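Local coordinates for DSBA-like thioredoxin domain-containing protein (Pseudomonas aeruginosa PAO1, PDB 5HFI) that acts as a cytosolic disulfide reductase of the thioredoxin superfamily, captured here with glutathione joined to it through a mixed disulfide, at residues A[15-20]-A[179-184]; A[21-26]-A[198-203]; A[30-35]-A[205-210]; A[98-103]-A[151-156]; A[117-122]-A[134-139]. One frame throughout, in Å; residues are numbered along the deposited sequence.

Contact 1: residues A[15-20]-A[179-184]; sequences PLCGWC and GFPTFA. With GSH (glutathione), chain B.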
# COMPACT_ATOMS: atom_id res chain seq x y z
N PRO A 15 0.95 -1.26 -3.78
CA PRO A 15 1.99 -1.87 -2.93
C PRO A 15 3.40 -1.73 -3.46
O PRO A 15 4.35 -1.79 -2.67
CB PRO A 15 1.57 -3.35 -2.85
CG PRO A 15 0.15 -3.40 -3.32
CD PRO A 15 -0.02 -2.26 -4.27
N LEU A 16 3.59 -1.53 -4.77
CA LEU A 16 4.92 -1.40 -5.34
C LEU A 16 5.31 0.05 -5.60
O LEU A 16 6.32 0.30 -6.28
CB LEU A 16 5.01 -2.21 -6.64
CG LEU A 16 4.98 -3.73 -6.40
CD1 LEU A 16 4.62 -4.47 -7.67
CD2 LEU A 16 6.31 -4.21 -5.88
N CYS A 17 4.54 1.00 -5.08
CA CYS A 17 4.86 2.42 -5.20
C CYS A 17 5.74 2.83 -4.02
O CYS A 17 5.32 2.72 -2.87
CB CYS A 17 3.59 3.26 -5.25
SG CYS A 17 3.88 5.03 -5.17
N GLY A 18 6.96 3.28 -4.32
CA GLY A 18 7.88 3.65 -3.25
C GLY A 18 7.34 4.77 -2.38
O GLY A 18 7.54 4.77 -1.16
N TRP A 19 6.65 5.73 -2.99
CA TRP A 19 6.12 6.84 -2.20
C TRP A 19 4.98 6.39 -1.30
O TRP A 19 4.77 6.99 -0.24
CB TRP A 19 5.69 7.98 -3.12
CG TRP A 19 6.85 8.78 -3.59
CD1 TRP A 19 7.36 8.82 -4.86
CD2 TRP A 19 7.68 9.63 -2.79
NE1 TRP A 19 8.45 9.66 -4.89
CE2 TRP A 19 8.66 10.17 -3.64
CE3 TRP A 19 7.68 9.99 -1.44
CZ2 TRP A 19 9.64 11.06 -3.18
CZ3 TRP A 19 8.64 10.87 -0.99
CH2 TRP A 19 9.61 11.40 -1.86
N CYS A 20 4.24 5.35 -1.69
CA CYS A 20 3.26 4.78 -0.77
C CYS A 20 3.93 4.19 0.46
O CYS A 20 3.45 4.35 1.58
CB CYS A 20 2.41 3.73 -1.48
SG CYS A 20 1.23 4.45 -2.65
N GLY A 179 -1.62 9.92 -9.52
CA GLY A 179 -0.99 8.71 -9.04
C GLY A 179 -1.09 8.48 -7.55
O GLY A 179 -2.03 8.93 -6.89
N PHE A 180 -0.11 7.77 -7.01
CA PHE A 180 -0.10 7.36 -5.61
C PHE A 180 1.14 7.89 -4.91
O PHE A 180 2.19 8.02 -5.54
CB PHE A 180 -0.15 5.84 -5.50
CG PHE A 180 -0.88 5.17 -6.62
CD1 PHE A 180 -0.19 4.68 -7.71
CD2 PHE A 180 -2.26 5.04 -6.59
CE1 PHE A 180 -0.86 4.07 -8.75
CE2 PHE A 180 -2.93 4.43 -7.63
CZ PHE A 180 -2.23 3.95 -8.71
N PRO A 181 1.04 8.17 -3.60
CA PRO A 181 -0.13 8.09 -2.72
C PRO A 181 -1.11 9.22 -2.96
O PRO A 181 -0.70 10.31 -3.33
CB PRO A 181 0.47 8.21 -1.32
CG PRO A 181 1.76 8.91 -1.52
CD PRO A 181 2.27 8.49 -2.85
N THR A 182 -2.40 8.96 -2.75
CA THR A 182 -3.42 10.01 -2.77
C THR A 182 -4.38 9.77 -1.62
O THR A 182 -4.94 8.68 -1.49
CB THR A 182 -4.18 10.04 -4.10
OG1 THR A 182 -3.28 10.38 -5.17
CG2 THR A 182 -5.30 11.06 -4.06
N PHE A 183 -4.55 10.79 -0.77
CA PHE A 183 -5.49 10.76 0.34
C PHE A 183 -6.63 11.73 0.06
O PHE A 183 -6.40 12.87 -0.35
CB PHE A 183 -4.82 11.13 1.66
CG PHE A 183 -3.94 10.05 2.23
CD1 PHE A 183 -4.50 9.01 2.96
CD2 PHE A 183 -2.57 10.10 2.08
CE1 PHE A 183 -3.69 8.02 3.51
CE2 PHE A 183 -1.76 9.11 2.62
CZ PHE A 183 -2.33 8.07 3.34
N ALA A 184 -7.86 11.29 0.32
CA ALA A 184 -9.03 12.14 0.14
C ALA A 184 -9.96 11.96 1.32
O ALA A 184 -10.25 10.83 1.72
CB ALA A 184 -9.76 11.82 -1.17
N1 GSH B . 4.24 11.72 -3.85
CA1 GSH B . 5.46 11.95 -4.62
C1 GSH B . 5.85 13.42 -4.54
O11 GSH B . 6.27 14.01 -5.57
O12 GSH B . 5.75 14.04 -3.45
CB1 GSH B . 5.21 11.56 -6.08
CG1 GSH B . 4.25 10.38 -6.11
CD1 GSH B . 4.54 9.50 -7.33
OE1 GSH B . 5.19 9.92 -8.23
N2 GSH B . 4.02 8.15 -7.37
CA2 GSH B . 4.28 7.30 -8.52
C2 GSH B . 3.19 7.57 -9.55
O2 GSH B . 2.05 7.34 -9.29
CB2 GSH B . 4.26 5.83 -8.10
SG2 GSH B . 5.22 5.55 -6.58
N3 GSH B . 3.53 8.11 -10.85
CA3 GSH B . 2.50 8.37 -11.83
C3 GSH B . 1.87 7.06 -12.28
O31 GSH B . 0.61 6.95 -12.33
O32 GSH B . 2.60 6.09 -12.61
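C17, W19 and C20 face F180 and P181, bringing together the CxxC motif and the cis-proline that mark the active site of a thioredoxin fold. The apolar part is compact: SG of C20 lies 3.5 Å from CB of F180, and CB of W19 meets CD of P181, also at 3.5 Å, so the proline ring rests on the first turn of helix 18-22. The covalent part belongs to C17 at the helix N-cap, whose SG is bonded to SG2 of glutathione at 2.0 Å. Hydrogen bonds then hold the ligand to the backbone of F180 in both directions. F180 N donates to glutathione O2 (3.2 Å, 162° at the hydrogen), while glutathione N2 donates to F180 O at 2.6 Å, a pairing like that of thioredoxin-fold proteins with bound peptides. One face of the indole packs against the ligand, with CA1 of glutathione 3.5 Å above the ring plane of W19 and displaced toward the rim. Within 179-184, T182 OG1 donates to G179 O. H65 meets the W19 ring edge-to-face, and Y11 and Y13 of strand 8-13, the antiparallel neighbour of strand 182-186, press on C20.

Contact 2: residues A[21-26]-A[198-203]; sequences YGASPL and RYLGQP
The carbonyl oxygen of G22 and the amide of G201 are joined by one water, which donates to G22 O at 2.8 Å and accepts from G201 N at 2.8 Å. This bridge ties the kink between helices 18-22 and 24-30 to the type II turn Y199-Q202. The turn closes through its own bond, Q202 N to Y199 O (2.8 Å), with G201 at positive phi. L26 fills the angle between the turn and the start of helix 203-215. With CG anti to the carbonyl carbon (chi1 -54°) and the chain extended at chi2, its methyls lie against the turn and P203: CD2 stands 3.4 Å from Y199 O and 3.7 Å from P203 CA, while CD1 approaches Y199 CB. L200 comes from the other segment, its CD2 reaching A23 CB at 4.0 Å and lying close to G22 O. P25 and P203 touch CB to CB at 4.1 Å. L200 also packs on W19, so the turn reaches the wall of the glutathione pocket, and W206 touches L26 from helix 203-215. The direct contacts are thus van der Waals ones between methyls, prolines and backbone, and the polar link between the two segments runs through the water.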
# COMPACT_ATOMS: atom_id res chain seq x y z
N TYR A 21 5.07 3.51 0.26
CA TYR A 21 5.85 3.03 1.39
C TYR A 21 6.36 4.20 2.23
O TYR A 21 6.37 4.12 3.47
CB TYR A 21 7.01 2.17 0.89
CG TYR A 21 7.92 1.65 1.98
CD1 TYR A 21 7.42 0.89 3.03
CD2 TYR A 21 9.29 1.90 1.95
CE1 TYR A 21 8.25 0.41 4.02
CE2 TYR A 21 10.13 1.42 2.93
CZ TYR A 21 9.60 0.67 3.97
OH TYR A 21 10.44 0.19 4.95
N GLY A 22 6.76 5.29 1.58
CA GLY A 22 7.13 6.49 2.32
C GLY A 22 5.98 7.05 3.13
O GLY A 22 6.20 7.68 4.17
N ALA A 23 4.75 6.82 2.70
CA ALA A 23 3.56 7.28 3.41
C ALA A 23 3.00 6.24 4.37
O ALA A 23 1.96 6.49 4.98
CB ALA A 23 2.48 7.69 2.41
N SER A 24 3.64 5.08 4.51
CA SER A 24 3.14 4.08 5.44
C SER A 24 2.96 4.62 6.86
O SER A 24 1.96 4.26 7.50
CB SER A 24 4.07 2.86 5.44
OG SER A 24 3.48 1.77 6.15
N PRO A 25 3.84 5.47 7.40
CA PRO A 25 3.55 6.02 8.73
C PRO A 25 2.32 6.91 8.75
O PRO A 25 1.68 7.04 9.81
CB PRO A 25 4.83 6.80 9.09
CG PRO A 25 5.87 6.30 8.16
CD PRO A 25 5.16 5.91 6.92
N LEU A 26 1.96 7.52 7.62
CA LEU A 26 0.75 8.34 7.58
C LEU A 26 -0.50 7.47 7.64
O LEU A 26 -1.48 7.83 8.29
CB LEU A 26 0.74 9.21 6.33
CG LEU A 26 1.97 10.09 6.10
CD1 LEU A 26 1.72 11.06 4.95
CD2 LEU A 26 2.33 10.85 7.37
N ARG A 198 2.84 17.50 1.90
CA ARG A 198 3.10 18.34 3.07
C ARG A 198 3.42 17.50 4.30
O ARG A 198 4.19 17.94 5.17
CB ARG A 198 1.89 19.24 3.34
CG ARG A 198 1.97 20.04 4.63
CD ARG A 198 3.21 20.90 4.62
NE ARG A 198 3.16 21.89 3.56
CZ ARG A 198 3.11 23.20 3.77
NH1 ARG A 198 3.09 23.67 5.01
NH2 ARG A 198 3.07 24.04 2.74
N TYR A 199 2.85 16.31 4.41
CA TYR A 199 2.94 15.52 5.63
C TYR A 199 3.88 14.34 5.53
O TYR A 199 4.06 13.62 6.52
CB TYR A 199 1.54 15.06 6.05
CG TYR A 199 0.69 16.22 6.50
CD1 TYR A 199 -0.24 16.80 5.64
CD2 TYR A 199 0.83 16.75 7.77
CE1 TYR A 199 -1.01 17.87 6.04
CE2 TYR A 199 0.07 17.82 8.18
CZ TYR A 199 -0.85 18.37 7.32
OH TYR A 199 -1.60 19.43 7.73
N LEU A 200 4.50 14.10 4.37
CA LEU A 200 5.48 13.03 4.26
C LEU A 200 6.60 13.26 5.27
O LEU A 200 7.17 14.35 5.35
CB LEU A 200 6.04 12.96 2.84
CG LEU A 200 5.13 12.27 1.83
CD1 LEU A 200 5.66 12.44 0.41
CD2 LEU A 200 4.97 10.79 2.17
N GLY A 201 6.90 12.23 6.05
CA GLY A 201 7.87 12.35 7.11
C GLY A 201 7.38 13.05 8.36
O GLY A 201 8.18 13.28 9.27
N GLN A 202 6.09 13.40 8.43
CA GLN A 202 5.52 14.10 9.58
C GLN A 202 4.24 13.41 10.04
O GLN A 202 3.16 13.99 10.00
CB GLN A 202 5.24 15.56 9.23
CG GLN A 202 6.42 16.32 8.65
CD GLN A 202 7.50 16.61 9.68
OE1 GLN A 202 7.29 16.44 10.88
NE2 GLN A 202 8.66 17.05 9.21
N PRO A 203 4.35 12.16 10.52
CA PRO A 203 3.13 11.44 10.93
C PRO A 203 2.40 12.09 12.10
O PRO A 203 1.16 12.00 12.17
CB PRO A 203 3.65 10.05 11.31
CG PRO A 203 5.09 10.25 11.61
CD PRO A 203 5.55 11.33 10.69
O HOH W 1 5.81 9.67 6.17

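Contact 3: residues A[30-35]-A[205-210]; sequences ACEVTG and DWRAFL
A type I turn from A30 to V33 brings A30 to within 6.0 Å of R207, CA to CA, where the chain leaves helix 24-30 and passes beside helix 203-215. The turn belongs to the beta-alpha-beta crossover of the thioredoxin fold, between helix 24-30 and strand 37-42. A30 CB fits between two side chains of the helix: L210 CD1 lies 3.7 Å away, and W206 NE1, at the ring edge, lies 3.8 Å from A30 CB. L210 CD1 also sits over one face of the W206 indole, so a single methyl links the alanine and the ring. V33 and R207 run past each other in opposite directions, CG2 of V33 touching CG of R207 at 3.8 Å and also nearing L210 CB. The arginine, bent at chi3 (-66°), then turns its guanidinium side-on to E32 in a salt bridge, with R207 NH2 3.0 Å and NE 3.1 Å from E32 OE1, both bonds bent at the hydrogen. The two planes are parallel to within 1° but not quite level, so NE and NH2 both come to OE1 from one face of the carboxylate. The third nitrogen, NH1, forms a salt bridge with D204. On the far oxygen, a water donates to E32 OE2 at 2.6 Å and accepts a weak bond from R207 NH2 at 3.2 Å.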
# COMPACT_ATOMS: atom_id res chain seq x y z
N ALA A 30 -3.14 7.48 10.68
CA ALA A 30 -4.55 7.72 10.39
C ALA A 30 -5.43 6.65 11.04
O ALA A 30 -6.53 6.95 11.52
CB ALA A 30 -4.79 7.76 8.89
N CYS A 31 -4.96 5.41 11.07
CA CYS A 31 -5.73 4.32 11.66
C CYS A 31 -5.83 4.42 13.17
O CYS A 31 -6.53 3.60 13.77
CB CYS A 31 -5.12 2.97 11.26
SG CYS A 31 -5.29 2.60 9.50
N GLU A 32 -5.16 5.38 13.80
CA GLU A 32 -5.24 5.58 15.24
C GLU A 32 -6.18 6.70 15.64
O GLU A 32 -6.37 6.94 16.83
CB GLU A 32 -3.84 5.86 15.80
CG GLU A 32 -2.82 4.77 15.53
CD GLU A 32 -1.40 5.26 15.67
OE1 GLU A 32 -1.21 6.44 16.03
OE2 GLU A 32 -0.46 4.47 15.41
N VAL A 33 -6.77 7.40 14.67
CA VAL A 33 -7.64 8.54 14.95
C VAL A 33 -9.04 8.00 15.25
O VAL A 33 -9.70 7.44 14.37
CB VAL A 33 -7.67 9.53 13.79
CG1 VAL A 33 -8.81 10.52 13.96
CG2 VAL A 33 -6.34 10.26 13.68
N THR A 34 -9.49 8.18 16.49
CA THR A 34 -10.82 7.70 16.88
C THR A 34 -11.90 8.48 16.14
O THR A 34 -11.84 9.70 16.02
CB THR A 34 -11.01 7.84 18.39
OG1 THR A 34 -11.28 9.21 18.72
CG2 THR A 34 -9.77 7.38 19.13
N GLY A 35 -12.89 7.75 15.63
CA GLY A 35 -13.97 8.34 14.87
C GLY A 35 -13.70 8.49 13.39
O GLY A 35 -14.61 8.89 12.64
N ASP A 205 2.26 15.42 12.75
CA ASP A 205 1.53 16.50 12.09
C ASP A 205 0.28 15.96 11.41
O ASP A 205 -0.81 16.54 11.51
CB ASP A 205 2.42 17.20 11.06
CG ASP A 205 3.29 18.28 11.67
OD1 ASP A 205 3.46 18.31 12.91
OD2 ASP A 205 3.83 19.10 10.89
N TRP A 206 0.43 14.84 10.70
CA TRP A 206 -0.68 14.25 9.95
C TRP A 206 -1.81 13.82 10.88
O TRP A 206 -2.99 14.09 10.61
CB TRP A 206 -0.14 13.08 9.13
CG TRP A 206 -1.15 12.26 8.38
CD1 TRP A 206 -1.59 11.00 8.69
CD2 TRP A 206 -1.83 12.62 7.16
NE1 TRP A 206 -2.49 10.56 7.76
CE2 TRP A 206 -2.66 11.54 6.81
CE3 TRP A 206 -1.81 13.75 6.35
CZ2 TRP A 206 -3.47 11.56 5.68
CZ3 TRP A 206 -2.62 13.77 5.22
CH2 TRP A 206 -3.44 12.68 4.90
N ARG A 207 -1.47 13.14 11.98
CA ARG A 207 -2.50 12.74 12.93
C ARG A 207 -3.23 13.95 13.50
O ARG A 207 -4.47 13.96 13.58
CB ARG A 207 -1.87 11.91 14.05
CG ARG A 207 -2.88 11.19 14.93
CD ARG A 207 -2.22 10.59 16.17
NE ARG A 207 -1.29 9.52 15.83
CZ ARG A 207 0.03 9.64 15.84
NH1 ARG A 207 0.58 10.81 16.16
NH2 ARG A 207 0.80 8.61 15.53
N ALA A 208 -2.49 14.99 13.89
CA ALA A 208 -3.11 16.19 14.43
C ALA A 208 -3.98 16.88 13.39
O ALA A 208 -5.05 17.41 13.71
CB ALA A 208 -2.04 17.14 14.96
N PHE A 209 -3.54 16.89 12.13
CA PHE A 209 -4.35 17.47 11.07
C PHE A 209 -5.68 16.75 10.94
O PHE A 209 -6.73 17.40 10.82
CB PHE A 209 -3.58 17.44 9.75
CG PHE A 209 -4.39 17.88 8.57
CD1 PHE A 209 -4.54 19.23 8.27
CD2 PHE A 209 -5.01 16.95 7.74
CE1 PHE A 209 -5.28 19.63 7.18
CE2 PHE A 209 -5.76 17.35 6.65
CZ PHE A 209 -5.89 18.69 6.37
N LEU A 210 -5.67 15.42 10.97
CA LEU A 210 -6.92 14.66 10.89
C LEU A 210 -7.78 14.88 12.12
O LEU A 210 -9.01 14.98 12.01
CB LEU A 210 -6.62 13.18 10.68
CG LEU A 210 -5.89 12.82 9.38
CD1 LEU A 210 -5.46 11.35 9.39
CD2 LEU A 210 -6.76 13.12 8.17
O HOH W 2 1.57 5.73 14.39

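Contact 4: residues A[98-103]-A[151-156]; sequences PTAAVL and EAFDAC
In the helical region that DsbA-like proteins insert into the thioredoxin fold, A100, A101 and L103 of helix 96-109 pack on F153 and C156 of helix 149-157. The two short segments cross at 121°, their axes 8.3 Å apart at the closest point, a spacing consistent with the small alanines at the crossing. F153 carries one half of the contact. With CG anti to the backbone N (chi1 171°), its ring leaves helix 149-157 and reaches over to the neighbouring helix, where one edge meets the backbone of A101. CE1 lies 3.7 Å from A101 N and CD1 equally far from A101 CA, the latter lying in the plane of the ring. CD1 also stands 4.0 Å from A101 CB, and CE1 approaches the methyl of A100 at 3.9 Å. C156, one turn further along, carries the other half. C156 CB lies 3.8 Å from A100 O, and C156 SG comes 4.0 Å from L103 C and 4.1 Å from L103 CB. L136 and L137 of helix 133-142 also press on F153, and L161 of helix 159-174 touches L103, which places the pair within a bundle. The crossing therefore rests on van der Waals contact, with no polar bond between the two segments: a ring edge and a thiol are laid against helix backbone, and the charged D154 is turned away to form a salt bridge with R133.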
# COMPACT_ATOMS: atom_id res chain seq x y z
N PRO A 98 -0.16 -8.76 -4.61
CA PRO A 98 -0.16 -8.10 -3.29
C PRO A 98 -1.45 -7.34 -3.01
O PRO A 98 -1.88 -7.28 -1.85
CB PRO A 98 1.04 -7.16 -3.34
CG PRO A 98 1.43 -7.07 -4.74
CD PRO A 98 1.02 -8.34 -5.39
N THR A 99 -2.06 -6.74 -4.03
CA THR A 99 -3.33 -6.07 -3.79
C THR A 99 -4.42 -7.06 -3.41
O THR A 99 -5.21 -6.80 -2.49
CB THR A 99 -3.75 -5.25 -5.02
OG1 THR A 99 -2.71 -4.32 -5.35
CG2 THR A 99 -5.03 -4.48 -4.72
N ALA A 100 -4.46 -8.22 -4.08
CA ALA A 100 -5.41 -9.26 -3.70
C ALA A 100 -5.19 -9.71 -2.26
O ALA A 100 -6.16 -10.03 -1.56
CB ALA A 100 -5.31 -10.45 -4.66
N ALA A 101 -3.94 -9.75 -1.81
CA ALA A 101 -3.67 -10.12 -0.42
C ALA A 101 -4.23 -9.08 0.55
O ALA A 101 -4.75 -9.44 1.61
CB ALA A 101 -2.16 -10.28 -0.21
N VAL A 102 -4.14 -7.80 0.19
CA VAL A 102 -4.73 -6.75 1.02
C VAL A 102 -6.25 -6.91 1.06
O VAL A 102 -6.87 -6.83 2.12
CB VAL A 102 -4.32 -5.36 0.50
CG1 VAL A 102 -5.14 -4.27 1.16
CG2 VAL A 102 -2.82 -5.13 0.70
N LEU A 103 -6.86 -7.13 -0.11
CA LEU A 103 -8.30 -7.37 -0.16
C LEU A 103 -8.70 -8.56 0.69
O LEU A 103 -9.69 -8.51 1.43
CB LEU A 103 -8.74 -7.58 -1.61
CG LEU A 103 -8.84 -6.35 -2.51
CD1 LEU A 103 -9.27 -6.76 -3.91
CD2 LEU A 103 -9.80 -5.34 -1.92
N GLU A 151 -7.71 -19.59 0.77
CA GLU A 151 -8.93 -19.58 -0.04
C GLU A 151 -9.40 -18.16 -0.31
O GLU A 151 -9.84 -17.86 -1.43
CB GLU A 151 -10.04 -20.37 0.64
CG GLU A 151 -9.80 -21.88 0.70
CD GLU A 151 -8.67 -22.27 1.64
OE1 GLU A 151 -8.47 -21.55 2.65
OE2 GLU A 151 -8.00 -23.30 1.38
N ALA A 152 -9.33 -17.28 0.69
CA ALA A 152 -9.74 -15.89 0.49
C ALA A 152 -8.85 -15.19 -0.52
O ALA A 152 -9.33 -14.41 -1.35
CB ALA A 152 -9.73 -15.15 1.82
N PHE A 153 -7.54 -15.46 -0.48
CA PHE A 153 -6.63 -14.83 -1.43
C PHE A 153 -6.92 -15.29 -2.86
O PHE A 153 -6.93 -14.48 -3.79
CB PHE A 153 -5.18 -15.14 -1.05
CG PHE A 153 -4.18 -14.71 -2.10
CD1 PHE A 153 -3.72 -13.41 -2.13
CD2 PHE A 153 -3.70 -15.62 -3.03
CE1 PHE A 153 -2.81 -13.01 -3.08
CE2 PHE A 153 -2.79 -15.22 -3.99
CZ PHE A 153 -2.34 -13.91 -4.01
N ASP A 154 -7.12 -16.60 -3.05
CA ASP A 154 -7.41 -17.09 -4.39
C ASP A 154 -8.74 -16.55 -4.90
O ASP A 154 -8.88 -16.22 -6.08
CB ASP A 154 -7.39 -18.61 -4.41
CG ASP A 154 -6.03 -19.19 -4.03
OD1 ASP A 154 -5.98 -20.29 -3.45
OD2 ASP A 154 -5.00 -18.53 -4.31
N ALA A 155 -9.73 -16.41 -4.00
CA ALA A 155 -11.01 -15.85 -4.40
C ALA A 155 -10.89 -14.37 -4.75
O ALA A 155 -11.46 -13.91 -5.75
CB ALA A 155 -12.04 -16.05 -3.29
N CYS A 156 -10.14 -13.61 -3.95
CA CYS A 156 -10.00 -12.18 -4.21
C CYS A 156 -9.18 -11.90 -5.47
O CYS A 156 -9.32 -10.82 -6.05
CB CYS A 156 -9.35 -11.48 -3.01
SG CYS A 156 -10.43 -11.32 -1.57

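Contact 5: residues A[117-122]-A[134-139]; sequences ARIQRA and PVLLEL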
# COMPACT_ATOMS: atom_id res chain seq x y z
N ALA A 117 1.03 -2.83 5.15
CA ALA A 117 2.28 -2.47 5.82
C ALA A 117 3.24 -3.65 5.87
O ALA A 117 4.46 -3.48 5.70
CB ALA A 117 1.99 -1.95 7.23
N ARG A 118 2.72 -4.85 6.12
CA ARG A 118 3.57 -6.03 6.17
C ARG A 118 4.13 -6.38 4.79
O ARG A 118 5.29 -6.77 4.66
CB ARG A 118 2.80 -7.22 6.74
CG ARG A 118 3.63 -8.49 6.89
CD ARG A 118 4.70 -8.31 7.97
NE ARG A 118 5.65 -9.42 7.99
CZ ARG A 118 6.79 -9.44 7.31
NH1 ARG A 118 7.13 -8.42 6.54
NH2 ARG A 118 7.60 -10.49 7.39
N ILE A 119 3.29 -6.25 3.75
CA ILE A 119 3.73 -6.49 2.38
C ILE A 119 4.87 -5.56 2.01
O ILE A 119 5.88 -5.97 1.41
CB ILE A 119 2.55 -6.33 1.40
CG1 ILE A 119 1.64 -7.56 1.43
CG2 ILE A 119 3.04 -6.06 -0.02
CD1 ILE A 119 0.35 -7.38 0.65
N GLN A 120 4.74 -4.28 2.36
CA GLN A 120 5.77 -3.31 2.02
C GLN A 120 7.07 -3.60 2.76
O GLN A 120 8.16 -3.45 2.19
CB GLN A 120 5.29 -1.89 2.32
CG GLN A 120 4.14 -1.44 1.43
CD GLN A 120 3.39 -0.25 2.00
OE1 GLN A 120 3.19 -0.15 3.22
NE2 GLN A 120 2.97 0.66 1.14
N ARG A 121 6.98 -4.02 4.02
CA ARG A 121 8.18 -4.44 4.74
C ARG A 121 8.82 -5.66 4.09
O ARG A 121 10.05 -5.73 3.95
CB ARG A 121 7.85 -4.72 6.21
CG ARG A 121 7.51 -3.48 7.02
CD ARG A 121 7.32 -3.82 8.50
NE ARG A 121 7.43 -2.65 9.35
CZ ARG A 121 6.40 -2.02 9.91
NH1 ARG A 121 5.17 -2.46 9.70
NH2 ARG A 121 6.60 -0.95 10.67
N ALA A 122 8.01 -6.64 3.68
CA ALA A 122 8.56 -7.83 3.04
C ALA A 122 9.30 -7.46 1.76
O ALA A 122 10.33 -8.07 1.43
CB ALA A 122 7.44 -8.83 2.74
N PRO A 134 3.15 -18.10 -2.50
CA PRO A 134 3.65 -18.61 -1.20
C PRO A 134 4.14 -17.52 -0.27
O PRO A 134 3.96 -17.63 0.95
CB PRO A 134 4.79 -19.55 -1.61
CG PRO A 134 4.50 -19.92 -3.00
CD PRO A 134 3.85 -18.73 -3.63
N VAL A 135 4.75 -16.46 -0.81
CA VAL A 135 5.21 -15.36 0.04
C VAL A 135 4.03 -14.66 0.69
O VAL A 135 4.05 -14.35 1.88
CB VAL A 135 6.07 -14.39 -0.79
CG1 VAL A 135 6.39 -13.14 0.02
CG2 VAL A 135 7.36 -15.08 -1.24
N LEU A 136 2.97 -14.40 -0.09
CA LEU A 136 1.81 -13.70 0.47
C LEU A 136 1.07 -14.57 1.48
O LEU A 136 0.56 -14.07 2.48
CB LEU A 136 0.88 -13.27 -0.66
CG LEU A 136 1.52 -12.28 -1.63
CD1 LEU A 136 0.63 -12.04 -2.83
CD2 LEU A 136 1.82 -10.97 -0.90
N LEU A 137 1.00 -15.88 1.23
CA LEU A 137 0.39 -16.79 2.20
C LEU A 137 1.22 -16.85 3.47
O LEU A 137 0.67 -16.95 4.57
CB LEU A 137 0.22 -18.18 1.59
CG LEU A 137 -1.08 -18.50 0.84
CD1 LEU A 137 -1.46 -17.40 -0.15
CD2 LEU A 137 -0.96 -19.83 0.11
N GLU A 138 2.55 -16.80 3.34
CA GLU A 138 3.42 -16.77 4.51
C GLU A 138 3.20 -15.51 5.33
O GLU A 138 3.18 -15.56 6.56
CB GLU A 138 4.88 -16.88 4.06
CG GLU A 138 5.89 -16.78 5.19
CD GLU A 138 7.32 -16.74 4.67
OE1 GLU A 138 8.22 -16.34 5.44
OE2 GLU A 138 7.55 -17.11 3.50
N LEU A 139 3.03 -14.36 4.66
CA LEU A 139 2.76 -13.12 5.37
C LEU A 139 1.41 -13.18 6.08
O LEU A 139 1.28 -12.73 7.22
CB LEU A 139 2.81 -11.94 4.41
CG LEU A 139 4.16 -11.66 3.73
CD1 LEU A 139 4.07 -10.39 2.90
CD2 LEU A 139 5.27 -11.56 4.76
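L139 points from helix 133-142 toward helix 112-124, and its two methyls serve different partners. Both helices belong to the helical region that DsbA-like proteins insert into the thioredoxin fold. CB starts toward the other helix, and with chi1 at -62° and chi2 at -175° the branch at CG is directed against I119 and A122. CD1 enters on the apolar side: it stands 3.7 Å from A122 CB, 3.9 Å from I119 CA and 4.0 Å from I119 CG1, thus wedged over one turn of the helix. CD2 goes the other way, against one face of the R118 guanidinium. L139 CD2 lies 3.6 Å from R118 CZ, over the centre of that face, and also approaches A122 CB. R118 gets there by a bend at chi2, after which its chain crosses the leucine at roughly a right angle. L136, one turn earlier, extends the apolar patch, with CD2 4.1 Å from I119 CG1. The segment axes stay 10.7 Å apart at their closest, with 127° between their directions, so side chains rather than backbones bridge the distance. The polar rim of R118 looks elsewhere: NH1 forms a salt bridge with E126 and NH2 with E142, while E138 pairs with R128. P98, A101 and V102 of helix 96-109 also touch I119. The contact thus combines an apolar centre with a methyl laid on a cation, and the bonds from R118 to E126 and E142, outside the two segments, probably hold the guanidinium plane steady against the leucine.

Overall arrangement
Contact 1 is the glutathione site, and contact 2 extends it: their centres are 11 Å apart, and L200 CD1 meets W19 CZ3 at 3.6 Å, bringing L200 to about 4 Å from the ligand. Contact 3 lies further out, 18 Å from contact 1 between centres, but W206 CH2 still reaches F183 CG at 3.8 Å. Contact 4 is on the opposite side of the chain's centre from contact 2. It shares the helical region with contact 5, with centres 12 Å apart and F153 CE1 3.6 Å from L136 CD1. P15 CG packs on P98 CB (3.9 Å), linking contacts 1 and 4, while Q120 of contact 5 touches both C20 and, in contact 2, Y21.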